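Side-chain contacts in CDP-glucose 4,6-dehydratase (Salmonella enterica subsp. enterica serovar Typhi, PDB 1WVG), which catalyses the NAD(+)-dependent dehydration of CDP-D-glucose to CDP-4-dehydro-6-deoxy-D-glucose, an early step in making a dideoxy sugar for the lipopolysaccharide O-antigen: residues A[102-107]-A[161-166]; A[272-277]-A[320-325]. All blocks are in the same frame, centred on the assembly; numbering follows the deposited sequence.

Overall arrangement
Contacts 1 and 2 share no helix or strand, and their centres lie 30 Å apart, with about 19 Å between nearest atoms. Each pairs two helices, and in neither does a hydrogen bond cross between the segments. Contact 1, joining helices 100-121 and 156-175, is fully buried and mixes polar with apolar groups: it faces the bound ADP-ribose and also reaches a second subunit. Contact 2, joining helices 272-283 and 322-337, lies farther from the chain centre, involves no other chain, and is purely apolar, with the ring of Phe274 still partly exposed. Its link to a ligand is Val272, which packs on CDP-xylose, whereas Lys161 of contact 1 hydrogen-bonds the cofactor fragment, and Lys102 does so weakly.

Contact 1: residues A[102-107]-A[161-166]; sequences KTYSTN and KGCAEL. With APR (adenosine-5-diphosphoribose), chain C.
Asn107 sets its amide nitrogen ND2 across the last methylene of Lys161, 4.1 Å from CE, and the two side chains pass at a slant. An amide suits this buried spot because ND2 is tied to Gln90 O and Ser160 OG, leaving the lysine stem as a packing neighbour. Lys161 starts beside its own backbone N and bends again at chi2 (-64°), which carries NZ to the terminal ribose of ADP-ribose; there NZ of Lys161 donates to both hydroxyls, 3.0 Å from O2D and 3.0 Å from O3D, and to Thr131 O as well. Small Ala164 fits against the neighbouring backbone: its CB lies 4.1 Å from Asn107 O. The segment axes come within 9.9 Å at 24°, nearly parallel. Farther round, Cys163 SG meets the edge of the Tyr104 ring near its plane, 4.4 Å from CE2, while the phenol OH is hydrogen-bonded to Asn159 OD1. Tyr104 packs on Ala170 and Cys163 on Leu166 of the second subunit. Tyr157, four residues before Lys161, hydrogen-bonds the same ligand through OH; the pair is the Tyr-x-x-x-Lys signature of short-chain dehydrogenases/reductases, whose lysine typically holds the ribose of the nicotinamide half of NAD.

Contact 2: residues A[272-277]-A[320-325]; sequences VEFIVD and WGLTET. With CXY (cytidine-5'-diphospho-beta-D-xylose), chain D.
Leu322 pushes one methyl, CD2, against the ring of Phe274, 3.7 Å from CE2 and 4.1 Å from CD2. The approach is oblique, and the two side chains run antiparallel alongside each other, each reaching toward the other's helix. Both are extended at the first torsion. In Phe274, CG stands opposite the backbone N (chi1 169°), sending the ring out from helix 272-283 across the gap. Leu322 does the same from its side (chi1 -178°), and its second torsion places CD2, rather than CD1, in line with the chain, making it the branch that advances farthest. This long reach is needed because the backbones stay well apart: the nearest CA atoms, those of Ile275 and Leu322, are 8.7 Å from each other.

Ile275 adds to the contact at the ring's edge. Its CG1 lies in the plane of the Phe274 ring and also approaches Leu322 CD2 at 4.3 Å, so this one methylene meets both the ring and the leucine methyl. A branched aliphatic chain suits the buried Ile275, whereas the larger flat Phe274 can bridge to the second helix while remaining partly exposed. Leu322 opens its own helix, directly after Gly321 at the N-cap position.

One turn back, Val272 faces the substrate analogue: CG2 rests 3.5 Å from O4D of the CDP-xylose ribose, and CG1 is 3.8 Å from the cytosine O2, van der Waals contacts of two methyls against the ribose and the base, with no hydrogen bond.

Trp232, on strand 232-234, is touched by Val272, Ile275 and Leu322 alike, so this one residue of the parallel sheet is met from both helices. Leu207 and Ile208, on helix 207-216, pack against Ile275, and strand 289-291 supplies Trp289, which touches Glu273 and Val276 and whose NE1 hydrogen-bonds Asp277 OD1.

Contact 1: residues A[102-107]-A[161-166]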
ATOM      1  N   LYS A 102      23.692  -2.728 -22.967  1.00 20.55           N
ATOM      2  CA  LYS A 102      24.047  -4.123 -22.908  1.00 18.18           C
ATOM      3  C   LYS A 102      23.388  -4.780 -21.692  1.00 28.03           C
ATOM      4  O   LYS A 102      23.085  -5.993 -21.668  1.00 23.12           O
ATOM      5  CB  LYS A 102      25.550  -4.196 -22.724  1.00 21.16           C
ATOM      6  CG  LYS A 102      26.129  -5.575 -22.968  1.00 50.16           C
ATOM      7  CD  LYS A 102      26.399  -6.428 -21.730  1.00 39.87           C
ATOM      8  CE  LYS A 102      26.210  -7.914 -22.061  1.00 35.71           C
ATOM      9  NZ  LYS A 102      26.515  -8.902 -21.004  1.00 53.07           N
ATOM     10  N   THR A 103      23.199  -3.984 -20.639  1.00 24.84           N
ATOM     11  CA  THR A 103      22.607  -4.531 -19.434  1.00 18.23           C
ATOM     12  C   THR A 103      21.146  -4.921 -19.655  1.00 15.46           C
ATOM     13  O   THR A 103      20.714  -6.032 -19.356  1.00 19.76           O
ATOM     14  CB  THR A 103      22.774  -3.576 -18.250  1.00 19.53           C
ATOM     15  OG1 THR A 103      24.144  -3.380 -17.973  1.00 19.23           O
ATOM     16  CG2 THR A 103      22.100  -4.158 -17.007  1.00 18.04           C
ATOM     17  N   TYR A 104      20.393  -4.020 -20.242  1.00 15.69           N
ATOM     18  CA  TYR A 104      19.011  -4.297 -20.515  1.00 13.99           C
ATOM     19  C   TYR A 104      18.791  -5.386 -21.551  1.00 28.12           C
ATOM     20  O   TYR A 104      17.931  -6.286 -21.396  1.00 19.81           O
ATOM     21  CB  TYR A 104      18.315  -3.006 -20.949  1.00 15.39           C
ATOM     22  CG  TYR A 104      17.861  -2.144 -19.790  1.00 23.77           C
ATOM     23  CD1 TYR A 104      18.574  -0.985 -19.464  1.00 21.33           C
ATOM     24  CD2 TYR A 104      16.709  -2.450 -19.047  1.00 21.90           C
ATOM     25  CE1 TYR A 104      18.150  -0.156 -18.423  1.00 24.03           C
ATOM     26  CE2 TYR A 104      16.263  -1.623 -18.010  1.00 16.99           C
ATOM     27  CZ  TYR A 104      16.995  -0.474 -17.699  1.00 29.46           C
ATOM     28  OH  TYR A 104      16.586   0.364 -16.687  1.00 17.83           O
ATOM     29  N   SER A 105      19.557  -5.311 -22.643  1.00 22.03           N
ATOM     30  CA  SER A 105      19.413  -6.339 -23.680  1.00 23.04           C
ATOM     31  C   SER A 105      19.726  -7.712 -23.099  1.00 22.89           C
ATOM     32  O   SER A 105      19.004  -8.703 -23.312  1.00 18.74           O
ATOM     33  CB  SER A 105      20.273  -6.110 -24.935  1.00 26.84           C
ATOM     34  OG  SER A 105      21.640  -6.043 -24.557  1.00 34.63           O
ATOM     35  N   THR A 106      20.837  -7.770 -22.364  1.00 14.44           N
ATOM     36  CA  THR A 106      21.180  -9.046 -21.791  1.00 14.63           C
ATOM     37  C   THR A 106      20.123  -9.568 -20.812  1.00 29.62           C
ATOM     38  O   THR A 106      19.620 -10.687 -20.922  1.00 23.44           O
ATOM     39  CB  THR A 106      22.550  -9.048 -21.073  1.00 25.81           C
ATOM     40  OG1 THR A 106      23.551  -8.720 -22.002  1.00 24.97           O
ATOM     41  CG2 THR A 106      22.862 -10.441 -20.499  1.00 17.88           C
ATOM     42  N   ASN A 107      19.847  -8.751 -19.806  1.00 23.08           N
ATOM     43  CA  ASN A 107      18.961  -9.156 -18.734  1.00 20.23           C
ATOM     44  C   ASN A 107      17.509  -9.269 -19.117  1.00 28.91           C
ATOM     45  O   ASN A 107      16.813 -10.226 -18.767  1.00 26.88           O
ATOM     46  CB  ASN A 107      19.197  -8.266 -17.497  1.00 20.63           C
ATOM     47  CG  ASN A 107      20.652  -8.388 -17.048  1.00 23.47           C
ATOM     48  OD1 ASN A 107      21.409  -9.273 -17.501  1.00 21.86           O
ATOM     49  ND2 ASN A 107      21.055  -7.529 -16.114  1.00 18.89           N
ATOM     50  N   LYS A 161      16.415  -6.144 -13.636  1.00 18.45           N
ATOM     51  CA  LYS A 161      15.943  -7.328 -12.851  1.00 19.92           C
ATOM     52  C   LYS A 161      14.448  -7.213 -12.489  1.00 20.90           C
ATOM     53  O   LYS A 161      13.646  -8.181 -12.449  1.00 19.30           O
ATOM     54  CB  LYS A 161      16.827  -7.512 -11.624  1.00 16.92           C
ATOM     55  CG  LYS A 161      18.209  -7.950 -12.048  1.00 19.21           C
ATOM     56  CD  LYS A 161      18.154  -9.318 -12.708  1.00 22.78           C
ATOM     57  CE  LYS A 161      19.529  -9.791 -13.098  1.00 25.48           C
ATOM     58  NZ  LYS A 161      19.634 -11.248 -13.040  1.00 28.00           N
ATOM     59  N   GLY A 162      14.090  -5.953 -12.240  1.00 21.30           N
ATOM     60  CA  GLY A 162      12.735  -5.520 -11.985  1.00 13.35           C
ATOM     61  C   GLY A 162      11.958  -5.880 -13.242  1.00 14.73           C
ATOM     62  O   GLY A 162      10.949  -6.560 -13.180  1.00 13.61           O
ATOM     63  N   CYS A 163      12.478  -5.462 -14.402  1.00 11.99           N
ATOM     64  CA  CYS A 163      11.856  -5.799 -15.675  1.00 13.36           C
ATOM     65  C   CYS A 163      11.874  -7.310 -15.906  1.00 13.24           C
ATOM     66  O   CYS A 163      10.891  -7.853 -16.428  1.00 18.34           O
ATOM     67  CB  CYS A 163      12.578  -5.148 -16.854  1.00 15.61           C
ATOM     68  SG  CYS A 163      12.386  -3.349 -16.901  1.00 18.80           S
ATOM     69  N   ALA A 164      12.987  -7.990 -15.562  1.00 11.46           N
ATOM     70  CA  ALA A 164      13.058  -9.460 -15.744  1.00 16.79           C
ATOM     71  C   ALA A 164      11.939 -10.138 -14.931  1.00 22.09           C
ATOM     72  O   ALA A 164      11.314 -11.125 -15.331  1.00 15.66           O
ATOM     73  CB  ALA A 164      14.446 -10.030 -15.424  1.00 11.59           C
ATOM     74  N   GLU A 165      11.646  -9.572 -13.751  1.00 19.14           N
ATOM     75  CA  GLU A 165      10.575 -10.103 -12.906  1.00 15.98           C
ATOM     76  C   GLU A 165       9.236  -9.943 -13.594  1.00 13.46           C
ATOM     77  O   GLU A 165       8.424 -10.862 -13.655  1.00 14.21           O
ATOM     78  CB  GLU A 165      10.563  -9.303 -11.584  1.00 17.29           C
ATOM     79  CG  GLU A 165      11.510  -9.936 -10.560  1.00 15.24           C
ATOM     80  CD  GLU A 165      11.008 -11.262 -10.035  1.00 23.85           C
ATOM     81  OE1 GLU A 165       9.852 -11.604 -10.102  1.00 25.40           O
ATOM     82  OE2 GLU A 165      11.928 -11.998  -9.474  1.00 16.19           O
ATOM     83  N   LEU A 166       9.001  -8.765 -14.165  1.00 13.92           N
ATOM     84  CA  LEU A 166       7.749  -8.491 -14.873  1.00 14.16           C
ATOM     85  C   LEU A 166       7.588  -9.434 -16.059  1.00 24.15           C
ATOM     86  O   LEU A 166       6.520  -9.990 -16.336  1.00 22.32           O
ATOM     87  CB  LEU A 166       7.709  -7.029 -15.414  1.00 15.71           C
ATOM     88  CG  LEU A 166       6.961  -5.996 -14.551  1.00 22.12           C
ATOM     89  CD1 LEU A 166       7.613  -5.816 -13.181  1.00 20.83           C
ATOM     90  CD2 LEU A 166       6.927  -4.666 -15.281  1.00 17.48           C
TER
HETATM   91  N1  APR C 400      24.871 -14.359 -23.093  1.00 23.39           N
HETATM   92  C2  APR C 400      25.123 -15.478 -22.374  1.00 18.70           C
HETATM   93  N3  APR C 400      25.630 -15.582 -21.183  1.00 16.60           N
HETATM   94  C4  APR C 400      25.886 -14.372 -20.641  1.00 16.67           C
HETATM   95  C5  APR C 400      25.674 -13.154 -21.206  1.00 16.61           C
HETATM   96  C6  APR C 400      25.145 -13.149 -22.533  1.00 22.54           C
HETATM   97  N6  APR C 400      24.823 -12.073 -23.270  1.00 20.22           N
HETATM   98  N7  APR C 400      26.041 -12.138 -20.333  1.00 16.14           N
HETATM   99  C8  APR C 400      26.485 -12.772 -19.258  1.00 11.23           C
HETATM  100  N9  APR C 400      26.411 -14.123 -19.395  1.00 26.91           N
HETATM  101  C1' APR C 400      26.808 -15.166 -18.465  1.00 22.70           C
HETATM  102  C2' APR C 400      28.286 -15.117 -18.195  1.00 25.25           C
HETATM  103  O2' APR C 400      29.008 -15.663 -19.308  1.00 27.03           O
HETATM  104  C3' APR C 400      28.330 -16.004 -16.949  1.00 16.08           C
HETATM  105  O3' APR C 400      28.238 -17.421 -17.159  1.00 21.69           O
HETATM  106  O4' APR C 400      26.243 -14.896 -17.221  1.00 22.99           O
HETATM  107  C4' APR C 400      27.075 -15.469 -16.209  1.00 13.81           C
HETATM  108  C5' APR C 400      27.337 -14.341 -15.256  1.00 16.41           C
HETATM  109  O5' APR C 400      28.090 -14.884 -14.143  1.00 24.68           O
HETATM  110  PA  APR C 400      28.876 -13.924 -13.089  1.00 26.37           P
HETATM  111  O1A APR C 400      29.333 -12.612 -13.711  1.00 22.94           O
HETATM  112  O2A APR C 400      29.848 -14.810 -12.276  1.00 25.08           O
HETATM  113  O3A APR C 400      27.697 -13.518 -12.125  1.00 23.39           O
HETATM  114  PB  APR C 400      27.007 -14.434 -10.971  1.00 22.84           P
HETATM  115  O1B APR C 400      27.439 -13.837  -9.653  1.00 28.18           O
HETATM  116  O2B APR C 400      27.198 -15.918 -11.224  1.00 28.55           O
HETATM  117  O5D APR C 400      25.475 -14.168 -11.314  1.00 39.81           O
HETATM  118  C5D APR C 400      24.678 -15.284 -11.742  1.00 35.08           C
HETATM  119  O4D APR C 400      22.669 -14.608 -10.453  1.00 28.91           O
HETATM  120  O1D APR C 400      22.771 -12.772  -9.006  1.00 34.29           O
HETATM  121  C1D APR C 400      22.317 -13.262 -10.300  1.00 40.39           C
HETATM  122  O2D APR C 400      22.370 -11.375 -11.863  1.00 30.88           O
HETATM  123  C2D APR C 400      23.075 -12.537 -11.385  1.00 39.79           C
HETATM  124  O3D APR C 400      21.737 -13.438 -13.139  1.00 34.05           O
HETATM  125  C3D APR C 400      23.024 -13.530 -12.532  1.00 80.62           C
HETATM  126  C4D APR C 400      23.237 -14.827 -11.786  1.00 45.62           C

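Contact 2: residues A[272-277]-A[320-325]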
ATOM      1  N   VAL A 272      28.717  -3.520   5.691  1.00 20.72           N
ATOM      2  CA  VAL A 272      29.960  -3.707   4.987  1.00 19.90           C
ATOM      3  C   VAL A 272      31.124  -3.719   5.986  1.00 28.99           C
ATOM      4  O   VAL A 272      31.963  -4.627   6.048  1.00 31.52           O
ATOM      5  CB  VAL A 272      30.085  -2.593   3.962  1.00 25.39           C
ATOM      6  CG1 VAL A 272      31.471  -2.603   3.345  1.00 26.48           C
ATOM      7  CG2 VAL A 272      29.049  -2.829   2.854  1.00 26.02           C
ATOM      8  N   GLU A 273      31.142  -2.711   6.839  1.00 30.24           N
ATOM      9  CA  GLU A 273      32.191  -2.596   7.837  1.00 28.44           C
ATOM     10  C   GLU A 273      32.360  -3.857   8.665  1.00 30.89           C
ATOM     11  O   GLU A 273      33.455  -4.357   8.924  1.00 29.90           O
ATOM     12  CB  GLU A 273      31.932  -1.356   8.711  1.00 32.93           C
ATOM     13  CG  GLU A 273      32.795  -1.334   9.986  1.00 61.60           C
ATOM     14  CD  GLU A 273      32.881   0.045  10.561  1.00 78.69           C
ATOM     15  OE1 GLU A 273      31.988   0.869  10.451  1.00 49.02           O
ATOM     16  OE2 GLU A 273      34.016   0.245  11.186  1.00 70.87           O
ATOM     17  N   PHE A 274      31.245  -4.386   9.110  1.00 23.77           N
ATOM     18  CA  PHE A 274      31.329  -5.574   9.906  1.00 21.04           C
ATOM     19  C   PHE A 274      32.079  -6.659   9.174  1.00 17.32           C
ATOM     20  O   PHE A 274      32.903  -7.410   9.694  1.00 23.96           O
ATOM     21  CB  PHE A 274      29.898  -6.096  10.124  1.00 25.79           C
ATOM     22  CG  PHE A 274      29.930  -7.478  10.719  1.00 27.13           C
ATOM     23  CD1 PHE A 274      29.891  -7.637  12.106  1.00 36.04           C
ATOM     24  CD2 PHE A 274      29.988  -8.627   9.929  1.00 36.38           C
ATOM     25  CE1 PHE A 274      29.941  -8.899  12.705  1.00 40.20           C
ATOM     26  CE2 PHE A 274      30.062  -9.898  10.500  1.00 42.95           C
ATOM     27  CZ  PHE A 274      30.032 -10.029  11.891  1.00 42.58           C
ATOM     28  N   ILE A 275      31.716  -6.818   7.935  1.00 22.40           N
ATOM     29  CA  ILE A 275      32.337  -7.871   7.160  1.00 26.57           C
ATOM     30  C   ILE A 275      33.826  -7.658   6.999  1.00 24.76           C
ATOM     31  O   ILE A 275      34.629  -8.557   7.261  1.00 28.72           O
ATOM     32  CB  ILE A 275      31.665  -8.070   5.808  1.00 26.62           C
ATOM     33  CG1 ILE A 275      30.418  -8.932   6.031  1.00 32.33           C
ATOM     34  CG2 ILE A 275      32.616  -8.797   4.857  1.00 20.30           C
ATOM     35  CD1 ILE A 275      29.203  -8.349   5.333  1.00 47.50           C
ATOM     36  N   VAL A 276      34.182  -6.457   6.546  1.00 18.29           N
ATOM     37  CA  VAL A 276      35.581  -6.191   6.349  1.00 22.62           C
ATOM     38  C   VAL A 276      36.349  -6.362   7.656  1.00 33.35           C
ATOM     39  O   VAL A 276      37.420  -6.949   7.671  1.00 22.72           O
ATOM     40  CB  VAL A 276      35.809  -4.852   5.694  1.00 26.03           C
ATOM     41  CG1 VAL A 276      35.444  -3.769   6.697  1.00 25.43           C
ATOM     42  CG2 VAL A 276      37.294  -4.754   5.356  1.00 31.11           C
ATOM     43  N   ASP A 277      35.791  -5.885   8.775  1.00 29.55           N
ATOM     44  CA  ASP A 277      36.484  -6.032  10.045  1.00 20.40           C
ATOM     45  C   ASP A 277      36.732  -7.500  10.376  1.00 23.47           C
ATOM     46  O   ASP A 277      37.793  -7.971  10.845  1.00 23.23           O
ATOM     47  CB  ASP A 277      35.717  -5.296  11.163  1.00 21.60           C
ATOM     48  CG  ASP A 277      36.051  -3.832  11.268  1.00 34.39           C
ATOM     49  OD1 ASP A 277      36.941  -3.295  10.639  1.00 37.42           O
ATOM     50  OD2 ASP A 277      35.259  -3.177  12.064  1.00 32.50           O
ATOM     51  N   TRP A 320      24.276 -22.062   6.905  1.00 33.77           N
ATOM     52  CA  TRP A 320      25.393 -21.444   7.579  1.00 24.51           C
ATOM     53  C   TRP A 320      25.215 -20.012   7.977  1.00 24.64           C
ATOM     54  O   TRP A 320      24.508 -19.249   7.337  1.00 33.82           O
ATOM     55  CB  TRP A 320      26.626 -21.493   6.708  1.00 22.34           C
ATOM     56  CG  TRP A 320      27.032 -22.911   6.520  1.00 24.29           C
ATOM     57  CD1 TRP A 320      26.833 -23.926   7.397  1.00 28.06           C
ATOM     58  CD2 TRP A 320      27.726 -23.460   5.411  1.00 22.23           C
ATOM     59  NE1 TRP A 320      27.369 -25.092   6.916  1.00 27.93           N
ATOM     60  CE2 TRP A 320      27.920 -24.836   5.689  1.00 30.56           C
ATOM     61  CE3 TRP A 320      28.184 -22.911   4.230  1.00 24.38           C
ATOM     62  CZ2 TRP A 320      28.564 -25.671   4.795  1.00 31.77           C
ATOM     63  CZ3 TRP A 320      28.838 -23.733   3.343  1.00 26.95           C
ATOM     64  CH2 TRP A 320      29.016 -25.093   3.622  1.00 30.43           C
ATOM     65  N   GLY A 321      25.925 -19.670   9.030  1.00 26.84           N
ATOM     66  CA  GLY A 321      25.963 -18.304   9.543  1.00 30.17           C
ATOM     67  C   GLY A 321      27.050 -17.469   8.825  1.00 33.02           C
ATOM     68  O   GLY A 321      28.020 -17.978   8.209  1.00 29.79           O
ATOM     69  N   LEU A 322      26.859 -16.155   8.904  1.00 25.10           N
ATOM     70  CA  LEU A 322      27.756 -15.190   8.305  1.00 21.53           C
ATOM     71  C   LEU A 322      29.201 -15.443   8.735  1.00 32.20           C
ATOM     72  O   LEU A 322      30.180 -15.478   7.984  1.00 27.27           O
ATOM     73  CB  LEU A 322      27.282 -13.764   8.675  1.00 19.70           C
ATOM     74  CG  LEU A 322      28.161 -12.705   8.038  1.00 20.80           C
ATOM     75  CD1 LEU A 322      28.346 -13.057   6.569  1.00 21.93           C
ATOM     76  CD2 LEU A 322      27.537 -11.323   8.128  1.00 21.23           C
ATOM     77  N   THR A 323      29.369 -15.619  10.015  1.00 27.98           N
ATOM     78  CA  THR A 323      30.721 -15.839  10.433  1.00 22.00           C
ATOM     79  C   THR A 323      31.327 -17.119   9.883  1.00 32.52           C
ATOM     80  O   THR A 323      32.487 -17.171   9.445  1.00 33.37           O
ATOM     81  CB  THR A 323      30.783 -15.752  11.957  1.00 34.98           C
ATOM     82  OG1 THR A 323      30.171 -14.529  12.311  1.00 50.86           O
ATOM     83  CG2 THR A 323      32.235 -15.759  12.415  1.00 50.18           C
ATOM     84  N   GLU A 324      30.533 -18.170   9.928  1.00 28.83           N
ATOM     85  CA  GLU A 324      30.990 -19.458   9.453  1.00 28.89           C
ATOM     86  C   GLU A 324      31.299 -19.314   7.982  1.00 39.67           C
ATOM     87  O   GLU A 324      32.348 -19.711   7.460  1.00 33.86           O
ATOM     88  CB  GLU A 324      29.878 -20.493   9.702  1.00 30.30           C
ATOM     89  CG  GLU A 324      29.693 -21.440   8.511  1.00 46.22           C
ATOM     90  CD  GLU A 324      30.529 -22.681   8.654  1.00 67.23           C
ATOM     91  OE1 GLU A 324      31.737 -22.697   8.452  1.00100.00           O
ATOM     92  OE2 GLU A 324      29.817 -23.728   8.996  1.00 50.45           O
ATOM     93  N   THR A 325      30.347 -18.674   7.331  1.00 29.14           N
ATOM     94  CA  THR A 325      30.488 -18.402   5.945  1.00 22.59           C
ATOM     95  C   THR A 325      31.830 -17.665   5.691  1.00 35.70           C
ATOM     96  O   THR A 325      32.677 -18.157   4.951  1.00 30.67           O
ATOM     97  CB  THR A 325      29.202 -17.688   5.502  1.00 26.50           C
ATOM     98  OG1 THR A 325      28.175 -18.682   5.411  1.00 29.23           O
ATOM     99  CG2 THR A 325      29.393 -16.949   4.178  1.00 25.92           C
TER
HETATM  100  O1B CXY D 401      25.085  -5.449  -3.774  1.00 29.16           O
HETATM  101  PB  CXY D 401      25.913  -5.531  -5.041  1.00 28.73           P
HETATM  102  O2B CXY D 401      26.078  -4.214  -5.754  1.00 25.77           O
HETATM  103  O1' CXY D 401      25.245  -6.636  -6.059  1.00 29.67           O
HETATM  104  O3A CXY D 401      27.190  -6.122  -4.402  1.00 26.46           O
HETATM  105  PA  CXY D 401      28.685  -5.484  -4.145  1.00 28.73           P
HETATM  106  O1A CXY D 401      29.478  -6.601  -3.564  1.00 18.54           O
HETATM  107  O2A CXY D 401      29.244  -4.921  -5.392  1.00 23.86           O
HETATM  108  O5D CXY D 401      28.355  -4.307  -3.124  1.00 35.02           O
HETATM  109  C5D CXY D 401      28.068  -4.658  -1.763  1.00 35.54           C
HETATM  110  C4D CXY D 401      28.164  -3.412  -0.917  1.00 27.79           C
HETATM  111  O4D CXY D 401      29.552  -3.247  -0.535  1.00 23.69           O
HETATM  112  C3D CXY D 401      27.695  -2.095  -1.533  1.00 19.35           C
HETATM  113  O3D CXY D 401      27.069  -1.142  -0.600  1.00 26.15           O
HETATM  114  C2D CXY D 401      29.056  -1.597  -2.052  1.00 18.82           C
HETATM  115  O2D CXY D 401      28.988  -0.179  -2.228  1.00 26.64           O
HETATM  116  C1D CXY D 401      29.942  -1.952  -0.880  1.00 25.69           C
HETATM  117  N1  CXY D 401      31.371  -1.980  -1.206  1.00 22.25           N
HETATM  118  C6  CXY D 401      31.852  -2.863  -2.160  1.00 32.21           C
HETATM  119  C5  CXY D 401      33.122  -2.943  -2.473  1.00 41.10           C
HETATM  120  C4  CXY D 401      34.088  -2.100  -1.858  1.00 39.91           C
HETATM  121  N3  CXY D 401      33.549  -1.237  -0.890  1.00 18.64           N
HETATM  122  C2  CXY D 401      32.217  -1.123  -0.530  1.00 32.34           C
HETATM  123  N4  CXY D 401      35.288  -2.079  -2.108  1.00 28.90           N
HETATM  124  O2  CXY D 401      31.809  -0.319   0.317  1.00 24.87           O
HETATM  125  C1' CXY D 401      25.667  -7.965  -5.806  1.00 32.29           C
HETATM  126  C2' CXY D 401      25.832  -8.616  -7.157  1.00 33.86           C
HETATM  127  C3' CXY D 401      24.470  -8.582  -7.822  1.00 26.04           C
HETATM  128  C4' CXY D 401      23.447  -9.336  -6.973  1.00 20.22           C
HETATM  129  C5' CXY D 401      23.406  -8.744  -5.571  1.00 17.17           C
HETATM  130  O2' CXY D 401      26.765  -7.894  -7.989  1.00 26.37           O
HETATM  131  O3' CXY D 401      24.542  -9.259  -9.090  1.00 21.96           O
HETATM  132  O4' CXY D 401      22.162  -9.280  -7.589  1.00 28.08           O
HETATM  133  O5' CXY D 401      24.715  -8.719  -4.993  1.00 29.32           O